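CysE, serine acetyltransferase (Brucella abortus, PDB 4HZD) probably catalyses transfer of the acetyl group of acetyl-coenzyme A to L-serine, making O-acetylserine for cysteine biosynthesis. Local coordinates at residues G38-A43 with V112-G117; H57-R62 with A120-R125; A178-N183 with V190-T195; S228-G233 with K238-N243. One frame throughout, in Å; residues are numbered along the deposited sequence.

Contact 1 (G38-A43 with V112-G117); sequences GAFLYA and VLYLKG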
# COMPACT_ATOMS: atom_id res chain seq x y z
N GLY A 38 -9.07 13.99 -10.79
CA GLY A 38 -8.52 15.26 -10.21
C GLY A 38 -7.37 15.02 -9.28
O GLY A 38 -6.40 15.77 -9.31
N ALA A 39 -7.44 13.96 -8.45
CA ALA A 39 -6.30 13.69 -7.56
C ALA A 39 -5.05 13.43 -8.37
O ALA A 39 -3.98 13.97 -8.07
CB ALA A 39 -6.61 12.53 -6.63
N PHE A 40 -5.17 12.59 -9.41
CA PHE A 40 -4.02 12.27 -10.27
C PHE A 40 -3.42 13.49 -10.96
O PHE A 40 -2.22 13.75 -10.91
CB PHE A 40 -4.49 11.26 -11.33
CG PHE A 40 -3.41 10.83 -12.31
CD1 PHE A 40 -2.18 10.35 -11.87
CD2 PHE A 40 -3.68 10.84 -13.69
CE1 PHE A 40 -1.21 9.95 -12.81
CE2 PHE A 40 -2.73 10.41 -14.61
CZ PHE A 40 -1.50 9.95 -14.16
N LEU A 41 -4.27 14.26 -11.60
CA LEU A 41 -3.82 15.37 -12.40
C LEU A 41 -3.39 16.56 -11.58
O LEU A 41 -2.49 17.29 -12.01
CB LEU A 41 -4.89 15.74 -13.40
CG LEU A 41 -5.21 14.67 -14.45
CD1 LEU A 41 -6.54 14.98 -15.11
CD2 LEU A 41 -4.08 14.62 -15.48
N TYR A 42 -3.99 16.79 -10.40
CA TYR A 42 -3.50 17.88 -9.54
C TYR A 42 -2.20 17.54 -8.85
O TYR A 42 -1.29 18.36 -8.79
CB TYR A 42 -4.57 18.29 -8.49
CG TYR A 42 -5.47 19.40 -9.04
CD1 TYR A 42 -6.35 19.12 -10.09
CD2 TYR A 42 -5.40 20.70 -8.57
CE1 TYR A 42 -7.14 20.09 -10.64
CE2 TYR A 42 -6.22 21.70 -9.11
CZ TYR A 42 -7.09 21.37 -10.14
OH TYR A 42 -7.91 22.27 -10.74
N ALA A 43 -2.10 16.30 -8.35
CA ALA A 43 -0.90 15.89 -7.61
C ALA A 43 0.28 15.75 -8.55
O ALA A 43 1.45 15.96 -8.16
CB ALA A 43 -1.14 14.59 -6.88
N VAL A 112 4.49 12.94 -20.66
CA VAL A 112 4.69 13.24 -19.25
C VAL A 112 3.86 12.29 -18.39
O VAL A 112 4.38 11.68 -17.42
CB VAL A 112 4.35 14.70 -18.94
CG1 VAL A 112 4.41 14.95 -17.44
CG2 VAL A 112 5.33 15.61 -19.69
N LEU A 113 2.61 12.06 -18.76
CA LEU A 113 1.78 11.22 -17.87
C LEU A 113 1.79 9.74 -18.19
O LEU A 113 1.66 8.93 -17.28
CB LEU A 113 0.33 11.69 -17.89
CG LEU A 113 0.09 13.09 -17.37
CD1 LEU A 113 -1.39 13.36 -17.66
CD2 LEU A 113 0.41 13.19 -15.88
N TYR A 114 1.91 9.40 -19.48
CA TYR A 114 1.47 8.07 -19.96
C TYR A 114 2.56 7.17 -20.56
O TYR A 114 2.56 5.94 -20.35
CB TYR A 114 0.24 8.18 -20.90
CG TYR A 114 -0.91 8.95 -20.29
CD1 TYR A 114 -1.46 8.57 -19.06
CD2 TYR A 114 -1.42 10.11 -20.91
CE1 TYR A 114 -2.49 9.31 -18.46
CE2 TYR A 114 -2.45 10.84 -20.34
CZ TYR A 114 -3.00 10.42 -19.13
OH TYR A 114 -4.01 11.15 -18.53
N LEU A 115 3.51 7.77 -21.27
CA LEU A 115 4.33 6.95 -22.13
C LEU A 115 5.58 6.42 -21.43
O LEU A 115 6.50 7.18 -21.08
CB LEU A 115 4.61 7.61 -23.48
CG LEU A 115 3.32 8.22 -24.08
CD1 LEU A 115 3.67 9.17 -25.23
CD2 LEU A 115 2.31 7.14 -24.49
N LYS A 116 5.59 5.12 -21.21
CA LYS A 116 6.65 4.49 -20.43
C LYS A 116 8.02 4.62 -21.08
O LYS A 116 9.03 4.68 -20.39
CB LYS A 116 6.31 3.01 -20.08
CG LYS A 116 6.40 2.04 -21.25
CD LYS A 116 5.80 0.67 -20.89
CE LYS A 116 6.23 -0.38 -21.92
NZ LYS A 116 5.44 -1.64 -21.75
N GLY A 117 8.08 4.77 -22.42
CA GLY A 117 9.37 5.05 -23.07
C GLY A 117 9.99 6.35 -22.56
O GLY A 117 11.18 6.40 -22.19
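Leu41 meets Leu113 in the helical N-terminal region of serine acetyltransferase, where helix 38-46 packs on the end of helix 109-113. This is the tighter part of the contact. Leu41 CD2 lies 3.7 Å from Leu113 CD1, and the two side chains cross at about a right angle. Leu41 holds CG beside its backbone N (chi1 -64°), and it is the end of the chain that reaches its partner. Ala30 and Thr31 of helix 18-33 also pack on Leu41.

The Phe40 part is looser. Here CG is anti to the backbone N (chi1 179°), which carries the ring out toward 112-117. Phe40 CZ stands 4.1 Å from Leu113 CD2. Leu113 thus gives one methyl to each partner. This side is still buried, because a second subunit closes it. Tyr141 of that subunit meets the Phe40 ring edge-to-face and packs on Tyr114. Asp137 of the same subunit binds Tyr114 OH and probably fixes the far end of the ring. One face of the Tyr114 ring carries Leu113 CB, 3.5 Å above its centre. Tyr114 CE1 comes to the edge of the Phe40 ring, near its plane, 4.0 Å from CE2 of Phe40.

Contact 2 (H57-R62 with A120-R125); sequences HRIAER and AIQTHR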
# COMPACT_ATOMS: atom_id res chain seq x y z
N HIS A 57 7.95 13.72 -10.21
CA HIS A 57 6.86 13.15 -9.44
C HIS A 57 6.19 11.99 -10.15
O HIS A 57 6.02 10.92 -9.55
CB HIS A 57 5.83 14.20 -9.08
CG HIS A 57 4.61 13.64 -8.40
ND1 HIS A 57 4.44 13.69 -7.07
CD2 HIS A 57 3.49 13.03 -8.91
CE1 HIS A 57 3.26 13.14 -6.74
NE2 HIS A 57 2.68 12.72 -7.87
N ARG A 58 5.77 12.17 -11.40
CA ARG A 58 5.20 11.06 -12.17
C ARG A 58 6.08 9.82 -12.15
O ARG A 58 5.62 8.69 -11.84
CB ARG A 58 4.95 11.47 -13.62
CG ARG A 58 4.33 10.35 -14.46
CD ARG A 58 2.83 10.28 -14.17
NE ARG A 58 2.20 9.01 -14.50
CZ ARG A 58 1.86 8.07 -13.61
NH1 ARG A 58 2.18 8.23 -12.34
NH2 ARG A 58 1.23 6.96 -14.00
N ILE A 59 7.37 10.01 -12.43
CA ILE A 59 8.26 8.89 -12.57
C ILE A 59 8.50 8.23 -11.22
O ILE A 59 8.49 7.00 -11.12
CB ILE A 59 9.59 9.26 -13.25
CG1 ILE A 59 9.33 9.71 -14.70
CG2 ILE A 59 10.46 8.02 -13.30
CD1 ILE A 59 10.57 10.22 -15.38
N ALA A 60 8.72 9.06 -10.18
CA ALA A 60 8.86 8.56 -8.83
C ALA A 60 7.68 7.66 -8.40
O ALA A 60 7.91 6.60 -7.82
CB ALA A 60 9.16 9.68 -7.83
N GLU A 61 6.45 8.07 -8.74
CA GLU A 61 5.22 7.35 -8.36
C GLU A 61 5.12 6.03 -9.12
O GLU A 61 4.66 5.04 -8.57
CB GLU A 61 3.94 8.17 -8.63
CG GLU A 61 3.72 9.37 -7.68
CD GLU A 61 3.76 9.00 -6.21
OE1 GLU A 61 2.92 8.19 -5.79
OE2 GLU A 61 4.67 9.46 -5.49
N ARG A 62 5.53 6.03 -10.39
CA ARG A 62 5.52 4.78 -11.16
C ARG A 62 6.54 3.77 -10.61
O ARG A 62 6.25 2.58 -10.51
CB ARG A 62 5.74 5.07 -12.65
CG ARG A 62 4.68 6.02 -13.25
CD ARG A 62 4.67 5.86 -14.78
NE ARG A 62 3.90 4.67 -15.11
CZ ARG A 62 3.66 4.19 -16.34
NH1 ARG A 62 4.19 4.75 -17.42
NH2 ARG A 62 2.89 3.12 -16.48
N ALA A 120 11.04 5.83 -18.99
CA ALA A 120 12.31 5.08 -18.94
C ALA A 120 13.52 5.93 -19.27
O ALA A 120 14.60 5.72 -18.73
CB ALA A 120 12.28 3.87 -19.84
N ILE A 121 13.40 6.83 -20.23
CA ILE A 121 14.57 7.59 -20.63
C ILE A 121 15.11 8.41 -19.45
O ILE A 121 16.32 8.42 -19.17
CB ILE A 121 14.28 8.51 -21.82
CG1 ILE A 121 14.17 7.72 -23.12
CG2 ILE A 121 15.41 9.52 -22.03
CD1 ILE A 121 13.40 8.51 -24.18
N GLN A 122 14.20 9.11 -18.78
CA GLN A 122 14.60 9.98 -17.65
C GLN A 122 15.06 9.14 -16.46
O GLN A 122 15.99 9.52 -15.74
CB GLN A 122 13.48 10.95 -17.27
CG GLN A 122 12.75 11.58 -18.44
CD GLN A 122 13.69 12.14 -19.53
OE1 GLN A 122 14.83 12.54 -19.24
NE2 GLN A 122 13.21 12.19 -20.75
N THR A 123 14.46 7.97 -16.29
CA THR A 123 14.91 7.04 -15.25
C THR A 123 16.34 6.62 -15.54
O THR A 123 17.17 6.66 -14.65
CB THR A 123 14.01 5.78 -15.09
OG1 THR A 123 12.68 6.19 -14.80
CG2 THR A 123 14.51 4.91 -13.94
N HIS A 124 16.67 6.34 -16.82
CA HIS A 124 18.06 6.07 -17.14
C HIS A 124 18.99 7.23 -16.85
O HIS A 124 20.09 7.04 -16.33
CB HIS A 124 18.28 5.70 -18.60
CG HIS A 124 19.75 5.60 -18.93
ND1 HIS A 124 20.54 4.62 -18.42
CD2 HIS A 124 20.60 6.46 -19.64
CE1 HIS A 124 21.80 4.80 -18.85
NE2 HIS A 124 21.84 5.93 -19.58
N ARG A 125 18.58 8.44 -17.23
CA ARG A 125 19.38 9.63 -16.95
C ARG A 125 19.71 9.71 -15.44
O ARG A 125 20.84 9.99 -15.06
CB ARG A 125 18.63 10.88 -17.42
CG ARG A 125 18.38 10.89 -18.93
CD ARG A 125 18.16 12.29 -19.51
NE ARG A 125 17.54 12.23 -20.85
CZ ARG A 125 18.19 11.90 -21.98
NH1 ARG A 125 19.48 11.55 -21.94
NH2 ARG A 125 17.55 11.90 -23.13
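Gln122 is the first residue of 120-125 to touch Ile59 of 57-62. Its CB lies 3.5 Å from Ile59 CD1, and the two side chains cross at about a right angle. Gln122 then bends at chi2 (-47°), and its amide leads away from Ile59. The amide is held at both ends: Trp87 NE1 binds OE1, and Asp94 OD2 binds NE2.

Thr123 comes next. Its OG1 sits 3.2 Å from Ile59 CG2, a close approach for a methyl and an oxygen. The hydroxyl is bonded to the carbonyl of His119, one turn earlier in its own helix, so it can lie against the methyl with its polar need met. Ile59 is therefore gripped through both branches, CD1 on Gln122 and CG2 on Thr123. Here helix 51-63 packs on helix 116-132 within the helical N-terminal region of the serine acetyltransferase family. Phe77 of helix 70-83 also packs on Ile59.

Arg125 returns to Gln122: its NE makes a weak bond of 3.2 Å to Gln122 OE1, which lies at the guanidinium edge, in plane. The same guanidinium forms a salt bridge with Asp94 and bonds to the carbonyls of Leu160 and Gly161.

Contact 3 (A178-N183 with V190-T195); sequences AVVEDN and VTLGGT. With COA (coenzyme A), chain C.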
# COMPACT_ATOMS: atom_id res chain seq x y z
N ALA A 178 26.94 0.65 -24.84
CA ALA A 178 26.17 1.33 -25.92
C ALA A 178 26.21 2.84 -25.80
O ALA A 178 26.23 3.41 -24.67
CB ALA A 178 24.73 0.86 -25.96
N VAL A 179 26.20 3.48 -26.97
CA VAL A 179 26.09 4.92 -27.11
C VAL A 179 24.97 5.23 -28.11
O VAL A 179 24.95 4.70 -29.22
CB VAL A 179 27.39 5.61 -27.56
CG1 VAL A 179 27.17 7.11 -27.62
CG2 VAL A 179 28.55 5.29 -26.62
N VAL A 180 24.01 6.04 -27.68
CA VAL A 180 23.00 6.56 -28.56
C VAL A 180 23.15 8.08 -28.60
O VAL A 180 23.09 8.74 -27.56
CB VAL A 180 21.57 6.18 -28.09
CG1 VAL A 180 20.52 6.68 -29.07
CG2 VAL A 180 21.45 4.69 -27.89
N GLU A 181 23.31 8.65 -29.79
CA GLU A 181 23.43 10.11 -29.94
C GLU A 181 22.06 10.80 -30.04
O GLU A 181 21.04 10.14 -29.93
CB GLU A 181 24.35 10.44 -31.12
CG GLU A 181 25.78 10.00 -30.85
CD GLU A 181 26.75 10.24 -32.00
OE1 GLU A 181 26.47 11.05 -32.92
OE2 GLU A 181 27.81 9.60 -31.99
N ASP A 182 22.03 12.12 -30.23
CA ASP A 182 20.76 12.86 -30.31
C ASP A 182 19.85 12.53 -31.45
O ASP A 182 20.28 11.99 -32.47
CB ASP A 182 20.99 14.38 -30.33
CG ASP A 182 21.89 14.83 -29.24
OD1 ASP A 182 22.04 14.10 -28.24
OD2 ASP A 182 22.47 15.92 -29.39
N ASN A 183 18.58 12.91 -31.27
CA ASN A 183 17.51 12.73 -32.24
C ASN A 183 17.35 11.31 -32.82
O ASN A 183 17.14 11.12 -34.03
CB ASN A 183 17.64 13.78 -33.36
CG ASN A 183 17.82 15.18 -32.80
OD1 ASN A 183 18.75 15.88 -33.19
ND2 ASN A 183 16.98 15.57 -31.83
N VAL A 190 13.66 -3.84 -29.20
CA VAL A 190 14.99 -3.50 -29.74
C VAL A 190 16.11 -3.87 -28.77
O VAL A 190 16.01 -3.61 -27.56
CB VAL A 190 15.09 -2.04 -30.19
CG1 VAL A 190 16.56 -1.64 -30.43
CG2 VAL A 190 14.27 -1.84 -31.47
N THR A 191 17.14 -4.54 -29.30
CA THR A 191 18.36 -4.84 -28.53
C THR A 191 19.54 -4.06 -29.14
O THR A 191 19.87 -4.17 -30.36
CB THR A 191 18.72 -6.34 -28.53
OG1 THR A 191 17.64 -7.12 -28.00
CG2 THR A 191 19.95 -6.62 -27.65
N LEU A 192 20.16 -3.26 -28.29
CA LEU A 192 21.49 -2.76 -28.56
C LEU A 192 22.42 -3.56 -27.69
O LEU A 192 22.68 -3.23 -26.53
CB LEU A 192 21.59 -1.26 -28.27
CG LEU A 192 20.47 -0.48 -28.96
CD1 LEU A 192 20.70 0.99 -28.62
CD2 LEU A 192 20.51 -0.68 -30.48
N GLY A 193 22.85 -4.70 -28.24
CA GLY A 193 23.50 -5.72 -27.42
C GLY A 193 24.86 -6.19 -27.93
O GLY A 193 25.48 -5.52 -28.78
N GLY A 194 25.31 -7.32 -27.37
CA GLY A 194 26.63 -7.90 -27.67
C GLY A 194 26.55 -9.17 -28.51
O GLY A 194 25.51 -9.83 -28.57
N THR A 195 27.64 -9.51 -29.17
CA THR A 195 27.74 -10.73 -29.95
C THR A 195 27.92 -11.92 -29.00
O THR A 195 27.70 -13.06 -29.38
CB THR A 195 28.96 -10.70 -30.89
OG1 THR A 195 30.11 -10.31 -30.13
CG2 THR A 195 28.75 -9.73 -32.03
N1A COA C . 21.22 -14.02 -37.78
C2A COA C . 21.51 -14.37 -39.05
N3A COA C . 22.74 -14.75 -39.46
C4A COA C . 23.78 -14.78 -38.58
C5A COA C . 23.56 -14.40 -37.18
C6A COA C . 22.17 -14.00 -36.81
N6A COA C . 21.85 -13.64 -35.54
N7A COA C . 24.76 -14.53 -36.56
C8A COA C . 25.66 -14.96 -37.48
N9A COA C . 25.08 -15.10 -38.68
C1B COA C . 25.70 -15.54 -39.96
C2B COA C . 26.64 -14.48 -40.52
O2B COA C . 25.93 -13.50 -41.27
C3B COA C . 27.56 -15.32 -41.40
O3B COA C . 27.00 -15.47 -42.72
P3B COA C . 27.89 -15.33 -44.07
O7A COA C . 29.07 -16.25 -43.78
O8A COA C . 28.24 -13.86 -44.16
O9A COA C . 26.97 -15.79 -45.19
C4B COA C . 27.62 -16.67 -40.67
O4B COA C . 26.47 -16.74 -39.82
C5B COA C . 28.88 -16.82 -39.82
O5B COA C . 28.88 -15.82 -38.80
P1A COA C . 29.84 -15.90 -37.50
O1A COA C . 29.67 -14.60 -36.74
O2A COA C . 31.22 -16.34 -37.94
O3A COA C . 29.16 -17.11 -36.65
P2A COA C . 29.24 -17.27 -35.04
O4A COA C . 30.56 -16.72 -34.58
O5A COA C . 28.86 -18.69 -34.67
O6A COA C . 28.06 -16.28 -34.52
CBP COA C . 26.33 -16.02 -32.76
CCP COA C . 27.82 -16.02 -33.13
CDP COA C . 25.50 -16.45 -33.96
CEP COA C . 26.15 -17.04 -31.63
CAP COA C . 25.94 -14.59 -32.30
OAP COA C . 26.23 -13.60 -33.30
C9P COA C . 24.49 -14.42 -31.88
O9P COA C . 23.67 -13.88 -32.62
N8P COA C . 24.19 -14.89 -30.66
C7P COA C . 23.25 -14.25 -29.76
C6P COA C . 23.90 -13.19 -28.88
C5P COA C . 22.82 -12.32 -28.27
O5P COA C . 21.64 -12.62 -28.38
N4P COA C . 23.27 -11.23 -27.61
C3P COA C . 22.45 -10.14 -27.10
C2P COA C . 23.22 -9.32 -26.06
S1P COA C . 22.05 -8.32 -25.12
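Val180 and Leu192 make the main apolar contact between 178-183 and 190-195. Val180 CG2 lies 3.8 Å from Leu192 CD1, and the side chains cross at about a right angle. CD1 of Leu192 is anti to CA (chi2 -179°), which extends this methyl across to Val180. Ala178 adds a looser touch, with its CB 4.4 Å from Leu192 CB. These side chains point into the left-handed beta-helix from two of its flat sheets. Ile206 and Ile212 also pack on Leu192.

Backbone bonding runs along the sheets. Val180 pairs with Arg159 of one neighbouring coil, and Val179 with Ile206 of another.

Ligand contacts lie on the outer side of 190-195. Gly194 O accepts a weak bond from coenzyme A N4P, 2.8 Å long but bent to 123°. The thiol sulfur S1P is 3.7 Å from Thr191 CG2 and 3.8 Å from Gly193 CA. Gly193 has no side chain, so the sulfur can come close to the backbone. Thr191 OG1 is bonded to His188 NE2 of the fifth subunit, another copy of the protein, and Ala214 N of that subunit also binds the coenzyme.

Strand 191-193 thus has two chemistries: a greasy inner side that packs the coil and an outer side that lines the thiol end of coenzyme A between subunits.

Contact 4 (S228-G233 with K238-N243); sequences SKIAAG and KSVPHN. With COA (coenzyme A), chain B.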
# COMPACT_ATOMS: atom_id res chain seq x y z
N SER A 228 20.45 6.84 -40.82
CA SER A 228 20.05 5.53 -41.32
C SER A 228 18.85 4.98 -40.59
O SER A 228 18.53 5.42 -39.46
CB SER A 228 21.23 4.57 -41.26
OG SER A 228 22.24 5.09 -42.13
N LYS A 229 18.19 4.02 -41.24
CA LYS A 229 16.99 3.38 -40.72
C LYS A 229 17.12 1.85 -40.69
O LYS A 229 17.58 1.22 -41.65
CB LYS A 229 15.76 3.78 -41.52
CG LYS A 229 15.43 5.27 -41.50
CD LYS A 229 14.39 5.59 -42.58
CE LYS A 229 13.90 7.04 -42.50
NZ LYS A 229 14.97 7.96 -42.00
N ILE A 230 16.72 1.27 -39.56
CA ILE A 230 16.75 -0.18 -39.38
C ILE A 230 15.32 -0.71 -39.43
O ILE A 230 14.50 -0.42 -38.54
CB ILE A 230 17.50 -0.62 -38.08
CG1 ILE A 230 18.82 0.16 -37.87
CG2 ILE A 230 17.69 -2.14 -37.99
CD1 ILE A 230 20.00 -0.24 -38.75
N ALA A 231 15.01 -1.45 -40.48
CA ALA A 231 13.65 -1.98 -40.65
C ALA A 231 13.24 -2.91 -39.51
O ALA A 231 14.10 -3.47 -38.83
CB ALA A 231 13.52 -2.70 -41.99
N ALA A 232 11.94 -3.09 -39.31
CA ALA A 232 11.44 -3.94 -38.21
C ALA A 232 12.05 -5.32 -38.39
O ALA A 232 12.19 -5.81 -39.53
CB ALA A 232 9.92 -4.04 -38.25
N GLY A 233 12.42 -5.95 -37.28
CA GLY A 233 12.92 -7.32 -37.31
C GLY A 233 14.30 -7.59 -37.90
O GLY A 233 14.71 -8.75 -37.98
N LYS A 238 26.92 -5.91 -38.72
CA LYS A 238 28.02 -5.14 -39.31
C LYS A 238 27.65 -3.68 -39.30
O LYS A 238 26.45 -3.36 -39.34
CB LYS A 238 28.32 -5.65 -40.73
CG LYS A 238 28.63 -7.15 -40.75
CD LYS A 238 29.98 -7.48 -41.37
CE LYS A 238 29.82 -8.23 -42.68
NZ LYS A 238 28.69 -7.60 -43.43
N SER A 239 28.66 -2.79 -39.23
CA SER A 239 28.41 -1.34 -39.20
C SER A 239 27.56 -0.88 -40.39
O SER A 239 27.70 -1.39 -41.49
CB SER A 239 29.70 -0.53 -39.12
OG SER A 239 30.36 -0.68 -37.86
N VAL A 240 26.64 0.05 -40.15
CA VAL A 240 25.75 0.53 -41.20
C VAL A 240 26.20 1.94 -41.60
O VAL A 240 26.34 2.79 -40.73
CB VAL A 240 24.28 0.53 -40.73
CG1 VAL A 240 23.37 1.14 -41.78
CG2 VAL A 240 23.81 -0.89 -40.37
N PRO A 241 26.46 2.19 -42.90
CA PRO A 241 26.88 3.55 -43.35
C PRO A 241 25.77 4.58 -43.17
O PRO A 241 24.62 4.21 -42.93
CB PRO A 241 27.18 3.37 -44.84
CG PRO A 241 26.54 2.07 -45.23
CD PRO A 241 26.48 1.21 -44.01
N HIS A 242 26.09 5.87 -43.28
CA HIS A 242 25.06 6.88 -43.12
C HIS A 242 24.07 6.82 -44.25
O HIS A 242 24.35 6.26 -45.31
CB HIS A 242 25.68 8.28 -42.98
CG HIS A 242 26.48 8.71 -44.19
ND1 HIS A 242 25.95 9.48 -45.16
CD2 HIS A 242 27.78 8.40 -44.59
CE1 HIS A 242 26.88 9.68 -46.13
NE2 HIS A 242 27.99 9.02 -45.77
N ASN A 243 22.86 7.33 -44.00
CA ASN A 243 21.87 7.58 -45.04
C ASN A 243 21.42 6.37 -45.88
O ASN A 243 21.17 6.50 -47.08
CB ASN A 243 22.32 8.75 -45.93
CG ASN A 243 22.26 10.08 -45.20
OD1 ASN A 243 23.26 10.56 -44.69
ND2 ASN A 243 21.07 10.64 -45.12
N1A COA B . 12.12 -6.86 -43.36
C2A COA B . 12.56 -7.42 -44.51
N3A COA B . 12.56 -6.76 -45.70
C4A COA B . 12.07 -5.49 -45.79
C5A COA B . 11.55 -4.83 -44.58
C6A COA B . 11.60 -5.61 -43.32
N6A COA B . 11.16 -5.09 -42.14
N7A COA B . 11.15 -3.60 -44.98
C8A COA B . 11.39 -3.48 -46.31
N9A COA B . 11.93 -4.62 -46.79
C1B COA B . 12.34 -4.93 -48.19
C2B COA B . 11.14 -5.09 -49.11
O2B COA B . 10.61 -6.42 -49.03
C3B COA B . 11.74 -4.79 -50.47
O3B COA B . 12.31 -5.99 -51.05
P3B COA B . 12.11 -6.38 -52.61
O7A COA B . 12.49 -5.10 -53.32
O8A COA B . 10.65 -6.77 -52.73
O9A COA B . 13.04 -7.56 -52.84
C4B COA B . 12.84 -3.77 -50.16
O4B COA B . 13.15 -3.90 -48.76
C5B COA B . 12.40 -2.33 -50.43
O5B COA B . 11.29 -2.01 -49.58
P1A COA B . 10.81 -0.49 -49.31
O1A COA B . 9.54 -0.57 -48.50
O2A COA B . 10.81 0.25 -50.64
O3A COA B . 12.01 0.10 -48.40
P2A COA B . 11.86 1.30 -47.31
O4A COA B . 10.81 2.25 -47.83
O5A COA B . 13.23 1.83 -46.96
O6A COA B . 11.26 0.53 -46.01
CBP COA B . 11.32 0.53 -43.53
CCP COA B . 10.86 1.22 -44.82
CDP COA B . 12.21 -0.66 -43.87
CEP COA B . 12.12 1.55 -42.73
CAP COA B . 10.05 0.06 -42.75
OAP COA B . 9.21 -0.80 -43.55
C9P COA B . 10.33 -0.64 -41.43
O9P COA B . 10.25 -1.87 -41.33
N8P COA B . 10.65 0.16 -40.42
C7P COA B . 10.23 -0.06 -39.05
C6P COA B . 8.88 0.56 -38.73
C5P COA B . 8.34 -0.03 -37.44
O5P COA B . 9.05 -0.75 -36.75
N4P COA B . 7.07 0.29 -37.15
C3P COA B . 6.26 -0.28 -36.08
C2P COA B . 5.06 0.61 -35.76
S1P COA B . 4.38 0.13 -34.16
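The last turn of the left-handed beta-helix is closed here, with the hexapeptide-repeat strand 229-230 on one side and the loop that leads into strand 244-247 on the other. Ser228 makes the polar link. Its OG donates to Pro241 O over 2.7 Å, in the carbonyl plane and on a lone pair, with a C=O...donor angle of 143°. The same OG is bonded to Val244 N, just past the loop. Asn243 N is also near, but its angle is too poor for a bond. One hydroxyl thus holds the loop at Pro241 and the start of the next strand at Val244.

Val240 points its CB toward 228-233 and splits its two methyls. CG1 is 4.1 Å from Ser228 CB, and CG2 is 4.2 Å from Ile230 CD1. Val246 packs on both Ile230 and Val240.

Asn243 turns the chain with a positive phi (58°). His242 ND1 donates to its OD1 over 2.9 Å, nearly straight at 165° and in the ring plane, while Asn243 ND2 is bonded to Thr257 O.

Past Ile230 the strand ends, and the chain reaches coenzyme A. Ala232 N donates to O9P of the ligand over 2.9 Å, and Ala232 O accepts from the adenine amine N6A over 2.9 Å. Ala232 also belongs to the magnesium site with Ser234 and Gly248. Lys197 of the second subunit binds the same coenzyme.

Both bonds of Ala232 are made by the backbone, to the pantetheine amide and the adenine amine. This probably helps to hold the cofactor folded, and it makes this part of its recognition depend on the main chain rather than on a side chain.

Contacts 1 and 2 form one helical block. Their centres are 12 Å apart, and Leu113 O of contact 1 probably accepts a hydrogen bond from Arg58 NE of contact 2 at 2.8 Å. They also alternate along the chain and share helix 116-132. Contacts 3 and 4 lie on the other side of the chain's centre, in the beta-helix. Their centres are also 12 Å apart, but their nearest atoms stay about 7 Å apart. Contact 2 is the nearer helical one to contact 3, about 20 Å between centres. Both beta-helix contacts bind coenzyme A: 190-195 lines the thiol end of one molecule, and 228-233 holds the amide and adenine of another.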